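Local coordinates for Cgl0159-like domain-containing protein (PDB 3FOK) that is of unknown function but folds as a TIM barrel and is modelled here as an assembly of five chains, at residues D200-S205 with E230-S235; E182-N187 with K222-E227; F123-R128 with R150-D155; D143-L148 with A175-M180; K43-A48 with T290-V295. All blocks are in the same frame, centred on the assembly; numbering follows the deposited sequence.

All five contacts belong to one TIM barrel, and all are largely buried. Interaction 4 pairs strands 144-151 and 179-189 by backbone hydrogen bonds; interaction 2 carries on from the second of these to strand 219-224, with a salt bridge whose glutamate, E182, also holds K146 of interaction 4. Interaction 1, in the outer helical layer, joins two helices and runs out into charges at a subunit interface, whereas interaction 5 seats the last helix on the first barrel strand by apolar contact. Interaction 3, at the C-terminal end of strand 144-151 and the loop after it, is the most polar, with an arginine, two acids and ordered waters, and it too borders other subunits.

Interaction 1: D200-S205 with E230-S235; sequences DAVIQS and ERVMES
I203 reaches from helix 199-210 to the short, weakly bonded helix 229-232 and the turn after it, and its branches meet the backbone and side chains of R231, V232 and S235. Its CB, CG1 and CG2 all lie by the S235 hydroxyl, although the exact place of S235 is doubtful. CG1 leaves beside the backbone N (chi1 -72°) and passes over V232, with I203 CG1 3.8 Å from V232 CA and 4.2 Å from V232 CG2. The extended end of the chain carries I203 CD1 to 3.6 Å from the carbonyl oxygen R231 O. One residue back, V202 CG1 meets V232 CG1 at 3.6 Å, the two valines crossing at about a right angle.

These two helices flank strand 219-224 in chain order and sit side by side on the outside of the TIM barrel; V232 also touches L223 of that strand. At the outer margin D200 OD1 forms a salt bridge with R231 NH2 at 2.8 Å, its carboxylate standing nearly upright to the guanidinium, 82° between planes. R231 NH2 has a stronger partner in E63 of the second subunit, while R231 NH1 pairs with E228. With the D200 and E63 carboxylates close together, the arginine probably offsets their mutual repulsion, so the apolar seam between the helices ends in an ion cluster shared across the subunit interface.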
# COMPACT_ATOMS: atom_id res chain seq x y z
N ASP A 200 34.10 -9.29 -7.99
CA ASP A 200 33.17 -8.59 -8.87
C ASP A 200 31.75 -8.45 -8.32
O ASP A 200 31.08 -7.46 -8.61
CB ASP A 200 33.13 -9.25 -10.24
CG ASP A 200 34.40 -9.00 -11.03
OD1 ASP A 200 34.82 -7.83 -11.11
OD2 ASP A 200 34.97 -9.96 -11.59
N ALA A 201 31.30 -9.43 -7.54
CA ALA A 201 29.96 -9.36 -6.97
C ALA A 201 29.91 -8.25 -5.93
O ALA A 201 28.95 -7.47 -5.89
CB ALA A 201 29.59 -10.69 -6.34
N VAL A 202 30.93 -8.17 -5.08
CA VAL A 202 30.98 -7.13 -4.06
C VAL A 202 30.97 -5.76 -4.72
O VAL A 202 30.26 -4.85 -4.28
CB VAL A 202 32.25 -7.26 -3.19
CG1 VAL A 202 32.32 -6.11 -2.20
CG2 VAL A 202 32.24 -8.59 -2.46
N ILE A 203 31.75 -5.62 -5.79
CA ILE A 203 31.82 -4.36 -6.51
C ILE A 203 30.46 -3.98 -7.09
O ILE A 203 30.02 -2.83 -6.97
CB ILE A 203 32.87 -4.44 -7.63
CG1 ILE A 203 34.27 -4.43 -7.02
CG2 ILE A 203 32.70 -3.27 -8.61
CD1 ILE A 203 35.40 -4.61 -8.01
N GLN A 204 29.78 -4.96 -7.69
CA GLN A 204 28.47 -4.70 -8.27
C GLN A 204 27.46 -4.29 -7.20
O GLN A 204 26.60 -3.44 -7.44
CB GLN A 204 27.96 -5.94 -9.01
CG GLN A 204 26.73 -5.66 -9.86
CD GLN A 204 26.16 -6.92 -10.50
OE1 GLN A 204 25.23 -6.85 -11.31
NE2 GLN A 204 26.71 -8.07 -10.13
N SER A 205 27.55 -4.89 -6.02
CA SER A 205 26.63 -4.58 -4.94
C SER A 205 26.84 -3.16 -4.43
O SER A 205 25.89 -2.49 -4.04
CB SER A 205 26.78 -5.58 -3.78
OG SER A 205 28.01 -5.42 -3.10
N GLU A 230 41.49 -3.76 -3.09
CA GLU A 230 41.96 -2.40 -3.32
C GLU A 230 41.32 -2.00 -4.62
O GLU A 230 41.22 -0.83 -4.99
CB GLU A 230 43.44 -2.54 -3.34
CG GLU A 230 44.39 -1.42 -3.68
CD GLU A 230 45.75 -2.06 -3.74
OE1 GLU A 230 46.09 -2.85 -2.82
OE2 GLU A 230 46.45 -1.83 -4.73
N ARG A 231 40.73 -3.04 -5.18
CA ARG A 231 40.01 -2.98 -6.41
C ARG A 231 38.54 -2.83 -6.04
O ARG A 231 37.77 -2.21 -6.78
CB ARG A 231 40.27 -4.27 -7.14
CG ARG A 231 39.68 -4.31 -8.51
CD ARG A 231 40.04 -5.60 -9.20
NE ARG A 231 39.02 -5.97 -10.17
CZ ARG A 231 38.52 -7.19 -10.28
NH1 ARG A 231 38.95 -8.16 -9.49
NH2 ARG A 231 37.57 -7.44 -11.17
N VAL A 232 38.15 -3.40 -4.90
CA VAL A 232 36.78 -3.28 -4.44
C VAL A 232 36.64 -1.85 -3.96
O VAL A 232 35.60 -1.21 -4.16
CB VAL A 232 36.50 -4.23 -3.25
CG1 VAL A 232 35.13 -3.92 -2.66
CG2 VAL A 232 36.56 -5.68 -3.71
N MSE A 233 37.69 -1.33 -3.33
CA MSE A 233 37.67 0.03 -2.82
C MSE A 233 37.67 1.09 -3.90
O MSE A 233 37.44 2.27 -3.63
CB MSE A 233 38.84 0.26 -1.86
CG MSE A 233 38.69 -0.44 -0.52
SE MSE A 233 36.94 -0.21 0.29
CE MSE A 233 36.35 -2.05 0.16
N GLU A 234 37.95 0.69 -5.14
CA GLU A 234 37.94 1.63 -6.25
C GLU A 234 36.50 1.74 -6.73
O GLU A 234 36.21 2.40 -7.73
CB GLU A 234 38.85 1.15 -7.38
CG GLU A 234 40.31 0.98 -6.97
CD GLU A 234 41.21 0.50 -8.10
OE1 GLU A 234 40.84 -0.49 -8.78
OE2 GLU A 234 42.28 1.10 -8.30
N SER A 235 35.59 1.10 -5.99
CA SER A 235 34.16 1.10 -6.31
C SER A 235 33.43 2.34 -5.80
O SER A 235 32.47 2.78 -6.41
CB SER A 235 33.48 -0.14 -5.73
OG SER A 235 33.85 -1.31 -6.44

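Interaction 2: E182-N187 with K222-E227; sequences EPFMSN and KLPVVE
This is a contact between two neighbouring parallel strands of the TIM barrel, in which E182, P183 and F184 of strand 179-189 meet K222, L223 and P224 of strand 219-224. The short segments splay: their axes come within 5.8 Å and run 40° apart, and the closest backbone pair is E182 with K222. There E182 CA makes a CH...O contact with K222 O at 3.5 Å. P183 has no N-H to offer the next strand; its ring packs instead, P183 CD lying 3.6 Å from K222 O.

Successive residues serve different layers. P183 and L223 look outward to helix 199-210, where P183 touches S205 and A209 and L223 touches V206; between themselves they meet through P183 CG and L223 CD2 at 3.7 Å. Farther along, F184 and P224 lie alongside, pointing opposite ways, with F184 CE1 approaching P224 CG at 3.9 Å, and L197 touches both. No other subunit reaches these strands.

E182 and K222 form a salt bridge on the side of the strands turned from helix 199-210. Both chains are extended, each starting with CG trans to its own backbone N, and the lysine methylenes run past the carboxylate before the ends meet. E182 OE1 also takes K146 NZ, so two ammonium groups share one oxygen. K222 NZ donates to E182 OE1 at 2.8 Å from the syn side, 32° out of the carboxylate plane.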
# COMPACT_ATOMS: atom_id res chain seq x y z
N GLU A 182 24.97 -2.31 4.32
CA GLU A 182 25.74 -3.54 4.18
C GLU A 182 25.20 -4.26 2.96
O GLU A 182 24.20 -4.98 3.04
CB GLU A 182 25.58 -4.43 5.42
CG GLU A 182 26.58 -5.58 5.51
CD GLU A 182 26.36 -6.46 6.72
OE1 GLU A 182 26.08 -5.93 7.82
OE2 GLU A 182 26.49 -7.70 6.59
N PRO A 183 25.83 -4.06 1.79
CA PRO A 183 25.39 -4.69 0.55
C PRO A 183 25.99 -6.07 0.30
O PRO A 183 27.05 -6.41 0.83
CB PRO A 183 25.82 -3.69 -0.50
CG PRO A 183 27.16 -3.28 0.02
CD PRO A 183 26.92 -3.10 1.51
N PHE A 184 25.30 -6.84 -0.53
CA PHE A 184 25.71 -8.19 -0.91
C PHE A 184 24.92 -8.61 -2.13
O PHE A 184 23.79 -8.16 -2.33
CB PHE A 184 25.36 -9.20 0.19
CG PHE A 184 26.36 -9.30 1.29
CD1 PHE A 184 27.64 -9.79 1.05
CD2 PHE A 184 26.00 -8.98 2.60
CE1 PHE A 184 28.55 -9.95 2.09
CE2 PHE A 184 26.90 -9.14 3.65
CZ PHE A 184 28.18 -9.63 3.40
N MSE A 185 25.52 -9.46 -2.94
CA MSE A 185 24.82 -10.03 -4.08
C MSE A 185 24.54 -11.39 -3.46
O MSE A 185 25.45 -11.98 -2.87
CB MSE A 185 25.74 -10.17 -5.30
CG MSE A 185 26.19 -8.85 -5.92
SE MSE A 185 24.77 -7.77 -6.68
CE MSE A 185 24.27 -6.84 -5.09
N SER A 186 23.31 -11.87 -3.55
CA SER A 186 22.99 -13.16 -2.96
C SER A 186 22.26 -14.07 -3.93
O SER A 186 21.57 -13.60 -4.84
CB SER A 186 22.13 -12.96 -1.71
OG SER A 186 22.81 -12.20 -0.73
N ASN A 187 22.42 -15.38 -3.75
CA ASN A 187 21.76 -16.35 -4.61
C ASN A 187 21.17 -17.48 -3.80
O ASN A 187 21.60 -17.75 -2.68
CB ASN A 187 22.75 -16.95 -5.61
CG ASN A 187 23.47 -15.91 -6.43
OD1 ASN A 187 24.53 -15.41 -6.04
ND2 ASN A 187 22.91 -15.57 -7.58
N LYS A 222 29.45 -0.90 4.55
CA LYS A 222 29.91 -1.90 5.50
C LYS A 222 30.17 -3.07 4.56
O LYS A 222 29.24 -3.75 4.13
CB LYS A 222 28.81 -2.22 6.50
CG LYS A 222 29.21 -3.16 7.63
CD LYS A 222 28.00 -3.43 8.52
CE LYS A 222 28.27 -4.52 9.54
NZ LYS A 222 27.01 -4.91 10.24
N LEU A 223 31.44 -3.29 4.23
CA LEU A 223 31.81 -4.35 3.30
C LEU A 223 32.59 -5.51 3.89
O LEU A 223 33.21 -5.38 4.95
CB LEU A 223 32.62 -3.75 2.15
CG LEU A 223 32.06 -2.52 1.44
CD1 LEU A 223 33.03 -2.07 0.37
CD2 LEU A 223 30.70 -2.84 0.83
N PRO A 224 32.57 -6.66 3.20
CA PRO A 224 33.29 -7.85 3.66
C PRO A 224 34.70 -7.82 3.09
O PRO A 224 34.90 -7.38 1.95
CB PRO A 224 32.46 -8.99 3.06
CG PRO A 224 32.08 -8.42 1.73
CD PRO A 224 31.67 -7.00 2.08
N VAL A 225 35.68 -8.27 3.87
CA VAL A 225 37.06 -8.29 3.38
C VAL A 225 37.14 -9.45 2.40
O VAL A 225 37.05 -10.61 2.78
CB VAL A 225 38.06 -8.51 4.53
CG1 VAL A 225 39.48 -8.52 3.99
CG2 VAL A 225 37.89 -7.41 5.57
N VAL A 226 37.30 -9.11 1.13
CA VAL A 226 37.34 -10.10 0.07
C VAL A 226 38.62 -10.07 -0.76
O VAL A 226 39.49 -9.22 -0.56
CB VAL A 226 36.10 -9.89 -0.85
CG1 VAL A 226 36.20 -10.72 -2.11
CG2 VAL A 226 34.85 -10.24 -0.08
N GLU A 227 38.73 -11.03 -1.68
CA GLU A 227 39.88 -11.14 -2.57
C GLU A 227 40.01 -9.85 -3.38
O GLU A 227 39.00 -9.26 -3.76
CB GLU A 227 39.67 -12.32 -3.52
CG GLU A 227 40.96 -12.98 -3.95
CD GLU A 227 41.52 -13.87 -2.87
OE1 GLU A 227 40.94 -14.95 -2.63
OE2 GLU A 227 42.54 -13.49 -2.25

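Interaction 3: F123-R128 with R150-D155; sequences FEMDDR and RINLSD
Two type I turns face each other, F123 to D126 and N152 to D155, and bring the CA atoms of M125 and D155 within 6.8 Å. Selenomethionine M125 fills the gap between them. Its CB and CG lie against the D155 carboxylate, M125 CG 3.4 Å from D155 OD2; the chain then bends back toward the strand, though the place of its methyl is doubtful. Water 1 spans the same gap, accepting from M125 N and donating to D155 OD2, an oxygen that W188 NE1 also holds; D155 OD1 meanwhile caps G157 N ahead of helix 158-174.

R150 lies near the C-terminal end of strand 144-151, so the contact sits at the C-terminal mouth of the barrel, the end where TIM-barrel enzymes carry their active sites. Its guanidinium is held by two acids of the facing loop. R150 NH1 donates to E124 OE1 at 3.0 Å, arriving on the anti side, while R54 pairs with that same oxygen. R150 NH2 donates to D127 OD2 at 2.8 Å; the oxygen is in the guanidinium plane, but the N-H comes from above the carboxylate, 50° out of its plane. G117 O takes another bond from NH2. Water 3 fixes the remaining edge, accepting from R150 NE at 3.0 Å and from R150 N at 2.9 Å.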
# COMPACT_ATOMS: atom_id res chain seq x y z
N PHE A 123 11.13 -16.24 2.73
CA PHE A 123 11.01 -14.82 2.42
C PHE A 123 12.18 -13.98 2.93
O PHE A 123 12.02 -12.77 3.11
CB PHE A 123 9.71 -14.29 3.03
CG PHE A 123 9.61 -14.48 4.53
CD1 PHE A 123 10.26 -13.62 5.41
CD2 PHE A 123 8.89 -15.55 5.06
CE1 PHE A 123 10.19 -13.81 6.80
CE2 PHE A 123 8.81 -15.76 6.43
CZ PHE A 123 9.46 -14.89 7.30
N GLU A 124 13.35 -14.57 3.17
CA GLU A 124 14.42 -13.74 3.71
C GLU A 124 15.04 -12.71 2.77
O GLU A 124 15.86 -11.90 3.21
CB GLU A 124 15.50 -14.57 4.42
CG GLU A 124 16.55 -15.29 3.60
CD GLU A 124 17.60 -15.94 4.50
OE1 GLU A 124 18.38 -15.21 5.15
OE2 GLU A 124 17.63 -17.19 4.57
N MSE A 125 14.66 -12.71 1.50
CA MSE A 125 15.19 -11.70 0.59
C MSE A 125 14.30 -10.46 0.73
O MSE A 125 14.68 -9.36 0.33
CB MSE A 125 15.19 -12.19 -0.86
CG MSE A 125 16.25 -13.23 -1.16
SE MSE A 125 17.98 -12.83 -0.37
CE MSE A 125 18.34 -11.12 -1.23
N ASP A 126 13.12 -10.66 1.32
CA ASP A 126 12.16 -9.59 1.56
C ASP A 126 12.44 -9.07 2.97
O ASP A 126 11.62 -9.20 3.87
CB ASP A 126 10.73 -10.15 1.43
CG ASP A 126 9.66 -9.13 1.75
OD1 ASP A 126 9.87 -7.92 1.52
OD2 ASP A 126 8.58 -9.55 2.21
N ASP A 127 13.62 -8.48 3.13
CA ASP A 127 14.13 -7.95 4.39
C ASP A 127 13.44 -6.66 4.85
O ASP A 127 14.02 -5.58 4.75
CB ASP A 127 15.63 -7.69 4.26
CG ASP A 127 16.40 -8.09 5.50
OD1 ASP A 127 15.86 -7.94 6.62
OD2 ASP A 127 17.55 -8.54 5.35
N ARG A 128 12.23 -6.78 5.38
CA ARG A 128 11.46 -5.63 5.82
C ARG A 128 12.04 -4.86 7.02
O ARG A 128 12.80 -5.41 7.83
CB ARG A 128 10.03 -6.08 6.10
CG ARG A 128 9.32 -6.54 4.83
CD ARG A 128 8.23 -7.56 5.11
NE ARG A 128 6.89 -7.06 4.80
CZ ARG A 128 6.17 -7.43 3.76
NH1 ARG A 128 6.63 -8.31 2.90
NH2 ARG A 128 4.96 -6.91 3.57
N ARG A 150 20.72 -7.09 0.93
CA ARG A 150 21.10 -8.24 0.14
C ARG A 150 20.33 -8.18 -1.16
O ARG A 150 19.11 -8.04 -1.17
CB ARG A 150 20.81 -9.53 0.90
CG ARG A 150 21.83 -9.82 1.99
CD ARG A 150 21.41 -11.00 2.83
NE ARG A 150 20.19 -10.70 3.56
CZ ARG A 150 19.51 -11.58 4.29
NH1 ARG A 150 19.95 -12.83 4.39
NH2 ARG A 150 18.41 -11.21 4.92
N ILE A 151 21.06 -8.28 -2.27
CA ILE A 151 20.47 -8.19 -3.59
C ILE A 151 20.47 -9.53 -4.32
O ILE A 151 21.51 -9.99 -4.80
CB ILE A 151 21.24 -7.15 -4.43
CG1 ILE A 151 21.24 -5.81 -3.69
CG2 ILE A 151 20.64 -7.02 -5.81
CD1 ILE A 151 22.14 -4.75 -4.29
N ASN A 152 19.30 -10.15 -4.39
CA ASN A 152 19.15 -11.44 -5.06
C ASN A 152 18.39 -11.24 -6.36
O ASN A 152 17.17 -11.08 -6.36
CB ASN A 152 18.41 -12.42 -4.14
CG ASN A 152 18.44 -13.84 -4.66
OD1 ASN A 152 18.50 -14.79 -3.87
ND2 ASN A 152 18.39 -14.00 -5.97
N LEU A 153 19.12 -11.25 -7.47
CA LEU A 153 18.55 -11.05 -8.79
C LEU A 153 17.41 -11.97 -9.21
O LEU A 153 16.60 -11.60 -10.06
CB LEU A 153 19.65 -11.10 -9.84
CG LEU A 153 20.72 -10.01 -9.73
CD1 LEU A 153 21.73 -10.17 -10.85
CD2 LEU A 153 20.06 -8.64 -9.80
N SER A 154 17.32 -13.16 -8.63
CA SER A 154 16.25 -14.07 -9.02
C SER A 154 15.10 -14.10 -8.02
O SER A 154 14.17 -14.89 -8.17
CB SER A 154 16.80 -15.49 -9.18
OG SER A 154 17.09 -16.06 -7.92
N ASP A 155 15.15 -13.24 -7.01
CA ASP A 155 14.11 -13.21 -5.99
C ASP A 155 13.39 -11.86 -5.94
O ASP A 155 13.97 -10.85 -5.56
CB ASP A 155 14.72 -13.53 -4.63
CG ASP A 155 13.68 -13.87 -3.59
OD1 ASP A 155 12.70 -13.11 -3.46
OD2 ASP A 155 13.85 -14.89 -2.89
O HOH W 1 13.24 -14.55 -0.11
O HOH W 2 17.46 -7.83 1.03
O HOH W 3 19.08 -7.89 3.17

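Interaction 4: D143-L148 with A175-M180; sequences DFAKTL and AQLPIM
The F144 ring is sandwiched between two residues of the facing segment, P178 and selenomethionine M180. M180 CE sits 3.7 Å from the centroid of the F144 ring on one face, and P178 CB lies 3.8 Å from that centroid on the other, both almost on the ring normal, so each makes a CH-pi contact. The bend at the end of M180 (chi3 -71°) folds its methyl over the ring, with SE higher and farther off in a Met-aromatic contact.

Beside this sandwich the backbones pair as parallel strands. A145 N donates to P178 O at 2.9 Å, M180 N to A145 O at 2.6 Å with a nearly straight N-H...O of 174°, and T147 N to M180 O at 2.8 Å. The face of the sheet that carries A145 and I179 is looser: A145 CB is 4.0 Å from I179 CG1, and T147 OG1 is 4.1 Å from I179 CD1. Toward solvent, at partly exposed D143, the backbone carbonyl makes the contact, resting on L177 CD1 and P178 CD; the D143 carboxylate turns to V109 N and R32.

The two strands belong to a beta-alpha-beta unit of the TIM barrel, joined by helix 158-174, whose V169 and A172 touch I179. Helix 134-140 packs on A145 and L177 through M137, W220 meets F144 edge-to-face, and K146 reaches E182 farther along strand 179-189.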
# COMPACT_ATOMS: atom_id res chain seq x y z
N ASP A 143 23.67 7.59 17.19
CA ASP A 143 24.54 8.32 16.28
C ASP A 143 24.64 7.82 14.85
O ASP A 143 25.03 8.58 13.96
CB ASP A 143 25.97 8.34 16.85
CG ASP A 143 26.00 8.58 18.35
OD1 ASP A 143 25.76 7.63 19.13
OD2 ASP A 143 26.26 9.74 18.75
N PHE A 144 24.26 6.58 14.62
CA PHE A 144 24.41 5.97 13.31
C PHE A 144 23.28 5.00 12.99
O PHE A 144 22.74 4.35 13.88
CB PHE A 144 25.72 5.19 13.35
CG PHE A 144 26.62 5.40 12.17
CD1 PHE A 144 26.20 5.11 10.88
CD2 PHE A 144 27.94 5.79 12.38
CE1 PHE A 144 27.09 5.18 9.81
CE2 PHE A 144 28.84 5.87 11.32
CZ PHE A 144 28.41 5.57 10.03
N ALA A 145 22.93 4.90 11.71
CA ALA A 145 21.88 3.97 11.28
C ALA A 145 22.55 2.90 10.41
O ALA A 145 23.54 3.19 9.73
CB ALA A 145 20.82 4.71 10.48
N LYS A 146 22.02 1.68 10.43
CA LYS A 146 22.59 0.61 9.61
C LYS A 146 21.51 -0.24 8.97
O LYS A 146 20.46 -0.50 9.58
CB LYS A 146 23.55 -0.25 10.46
CG LYS A 146 23.07 -1.65 10.78
CD LYS A 146 23.46 -2.67 9.71
CE LYS A 146 23.02 -4.07 10.15
NZ LYS A 146 23.56 -5.15 9.30
N THR A 147 21.77 -0.68 7.75
CA THR A 147 20.83 -1.48 6.98
C THR A 147 21.52 -2.67 6.30
O THR A 147 22.69 -2.59 5.95
CB THR A 147 20.19 -0.64 5.86
OG1 THR A 147 19.48 0.47 6.43
CG2 THR A 147 19.24 -1.48 5.03
N LEU A 148 20.78 -3.75 6.12
CA LEU A 148 21.30 -4.92 5.43
C LEU A 148 20.62 -4.90 4.06
O LEU A 148 19.39 -4.93 3.97
CB LEU A 148 20.92 -6.21 6.17
CG LEU A 148 21.80 -7.45 5.99
CD1 LEU A 148 20.93 -8.69 6.09
CD2 LEU A 148 22.52 -7.43 4.66
N ALA A 175 17.74 13.93 7.92
CA ALA A 175 17.93 14.18 9.34
C ALA A 175 19.41 14.33 9.66
O ALA A 175 19.80 14.51 10.82
CB ALA A 175 17.33 13.03 10.16
N GLN A 176 20.24 14.25 8.63
CA GLN A 176 21.69 14.37 8.79
C GLN A 176 22.22 13.30 9.73
O GLN A 176 23.11 13.54 10.54
CB GLN A 176 22.07 15.77 9.30
CG GLN A 176 21.89 16.84 8.24
CD GLN A 176 22.39 18.20 8.69
OE1 GLN A 176 22.60 19.09 7.86
NE2 GLN A 176 22.57 18.37 9.99
N LEU A 177 21.64 12.11 9.59
CA LEU A 177 22.02 10.95 10.38
C LEU A 177 22.81 10.00 9.51
O LEU A 177 22.29 9.47 8.53
CB LEU A 177 20.76 10.24 10.89
CG LEU A 177 20.98 8.92 11.62
CD1 LEU A 177 21.62 9.21 12.97
CD2 LEU A 177 19.67 8.19 11.78
N PRO A 178 24.09 9.76 9.84
CA PRO A 178 24.90 8.85 9.03
C PRO A 178 24.21 7.50 8.91
O PRO A 178 23.68 6.97 9.89
CB PRO A 178 26.21 8.76 9.81
CG PRO A 178 26.30 10.11 10.45
CD PRO A 178 24.89 10.33 10.94
N ILE A 179 24.20 6.94 7.70
CA ILE A 179 23.57 5.65 7.48
C ILE A 179 24.51 4.68 6.76
O ILE A 179 25.02 4.94 5.67
CB ILE A 179 22.24 5.81 6.70
CG1 ILE A 179 21.58 4.44 6.53
CG2 ILE A 179 22.49 6.49 5.37
CD1 ILE A 179 20.16 4.51 6.00
N MSE A 180 24.71 3.55 7.43
CA MSE A 180 25.59 2.46 7.02
C MSE A 180 24.83 1.38 6.25
O MSE A 180 23.89 0.78 6.78
CB MSE A 180 26.18 1.89 8.31
CG MSE A 180 27.36 0.97 8.23
SE MSE A 180 27.64 0.30 10.05
CE MSE A 180 28.29 1.91 10.90

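Interaction 5: K43-A48 with T290-V295; sequences KLFIVA and TAARLV
The flat group in this contact is the F45 ring, which meets helix 284-295 at a slant, with neither a face nor an edge squarely presented to A291, A292 or V295. Its outer carbons do the touching: F45 CZ lies 3.8 Å from A291 CB, and F45 CE2 is 3.8 Å from A292 CA and 3.9 Å from A292 CB. The ring arrives there because CG points opposite the backbone N (chi1 172°), which swings it forward along the strand toward the earlier turn of the helix. The two alanines bring nothing bulkier than a methyl, and the ring therefore comes close to the helix backbone itself.

At the start of the strand V295 takes over. V295 CG1 lies 4.0 Å from F45 CB, 3.8 Å from K43 CB and 3.7 Å from the carbonyl oxygen L44 O, so one methyl fits among three successive residues. K43 contributes its inner carbons, with K43 CG near V295 O, while its bent chain takes the amine away from the helix.

The segments run nearly antiparallel, 157° between their directions, with axes 8.7 Å apart. Strand 44-48 is the first of the barrel and helix 284-295 follows the last, so the contact lies where the barrel closes, strand 44-48 pairing with 267-272; L270 of that last strand touches both F45 and V295. F45 N is bound by D86, A291 O by V295 N and L294 N, and K43 O weakly by H296, just past the helix; between the two segments themselves the contact is mainly apolar.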
# COMPACT_ATOMS: atom_id res chain seq x y z
N LYS A 43 39.40 7.26 12.79
CA LYS A 43 39.01 5.86 12.63
C LYS A 43 37.85 5.50 13.56
O LYS A 43 37.60 6.17 14.56
CB LYS A 43 40.20 4.94 12.91
CG LYS A 43 41.03 4.61 11.67
CD LYS A 43 41.68 5.84 11.07
CE LYS A 43 42.62 5.46 9.93
NZ LYS A 43 41.91 4.77 8.82
N LEU A 44 37.16 4.41 13.22
CA LEU A 44 36.02 3.96 14.00
C LEU A 44 36.03 2.45 14.18
O LEU A 44 36.30 1.71 13.23
CB LEU A 44 34.73 4.41 13.28
CG LEU A 44 33.43 4.61 14.04
CD1 LEU A 44 33.60 5.70 15.10
CD2 LEU A 44 32.34 5.01 13.06
N PHE A 45 35.75 2.00 15.40
CA PHE A 45 35.70 0.57 15.71
C PHE A 45 34.41 0.30 16.46
O PHE A 45 34.22 0.76 17.59
CB PHE A 45 36.92 0.15 16.54
CG PHE A 45 36.85 -1.26 17.07
CD1 PHE A 45 36.23 -2.27 16.34
CD2 PHE A 45 37.44 -1.58 18.29
CE1 PHE A 45 36.20 -3.59 16.82
CE2 PHE A 45 37.42 -2.88 18.77
CZ PHE A 45 36.80 -3.89 18.04
N ILE A 46 33.51 -0.46 15.83
CA ILE A 46 32.22 -0.77 16.41
C ILE A 46 31.95 -2.27 16.51
O ILE A 46 32.21 -3.02 15.57
CB ILE A 46 31.11 -0.09 15.58
CG1 ILE A 46 31.21 1.42 15.76
CG2 ILE A 46 29.74 -0.62 15.98
CD1 ILE A 46 30.31 2.22 14.85
N VAL A 47 31.42 -2.69 17.66
CA VAL A 47 31.11 -4.10 17.86
C VAL A 47 29.63 -4.33 17.57
O VAL A 47 28.76 -3.64 18.10
CB VAL A 47 31.43 -4.54 19.31
CG1 VAL A 47 31.48 -6.06 19.37
CG2 VAL A 47 32.75 -3.94 19.76
N ALA A 48 29.35 -5.32 16.72
CA ALA A 48 27.99 -5.62 16.30
C ALA A 48 27.31 -6.79 17.02
O ALA A 48 27.94 -7.82 17.29
CB ALA A 48 27.97 -5.87 14.80
N THR A 290 43.07 -6.96 20.11
CA THR A 290 43.77 -7.17 18.86
C THR A 290 43.15 -6.25 17.81
O THR A 290 43.83 -5.39 17.24
CB THR A 290 43.62 -8.62 18.37
OG1 THR A 290 44.19 -9.51 19.34
CG2 THR A 290 44.31 -8.81 17.03
N ALA A 291 41.85 -6.43 17.59
CA ALA A 291 41.10 -5.64 16.63
C ALA A 291 41.25 -4.15 16.96
O ALA A 291 41.50 -3.33 16.07
CB ALA A 291 39.63 -6.04 16.66
N ALA A 292 41.08 -3.82 18.24
CA ALA A 292 41.19 -2.44 18.68
C ALA A 292 42.52 -1.80 18.30
O ALA A 292 42.56 -0.72 17.72
CB ALA A 292 41.00 -2.37 20.19
N ARG A 293 43.61 -2.48 18.63
CA ARG A 293 44.95 -1.97 18.34
C ARG A 293 45.28 -2.05 16.86
O ARG A 293 46.36 -1.63 16.42
CB ARG A 293 45.98 -2.72 19.20
CG ARG A 293 45.79 -2.44 20.70
CD ARG A 293 46.65 -3.30 21.62
NE ARG A 293 46.40 -4.73 21.47
CZ ARG A 293 46.81 -5.67 22.32
NH1 ARG A 293 47.50 -5.33 23.41
NH2 ARG A 293 46.54 -6.94 22.08
N LEU A 294 44.34 -2.57 16.08
CA LEU A 294 44.50 -2.69 14.64
C LEU A 294 43.86 -1.46 14.00
O LEU A 294 44.29 -0.99 12.95
CB LEU A 294 43.81 -3.97 14.15
CG LEU A 294 44.53 -4.87 13.15
CD1 LEU A 294 46.00 -5.04 13.53
CD2 LEU A 294 43.84 -6.23 13.13
N VAL A 295 42.82 -0.95 14.65
CA VAL A 295 42.08 0.22 14.19
C VAL A 295 42.68 1.51 14.74
O VAL A 295 42.96 2.45 13.99
CB VAL A 295 40.59 0.14 14.61
CG1 VAL A 295 39.87 1.41 14.22
CG2 VAL A 295 39.93 -1.07 13.94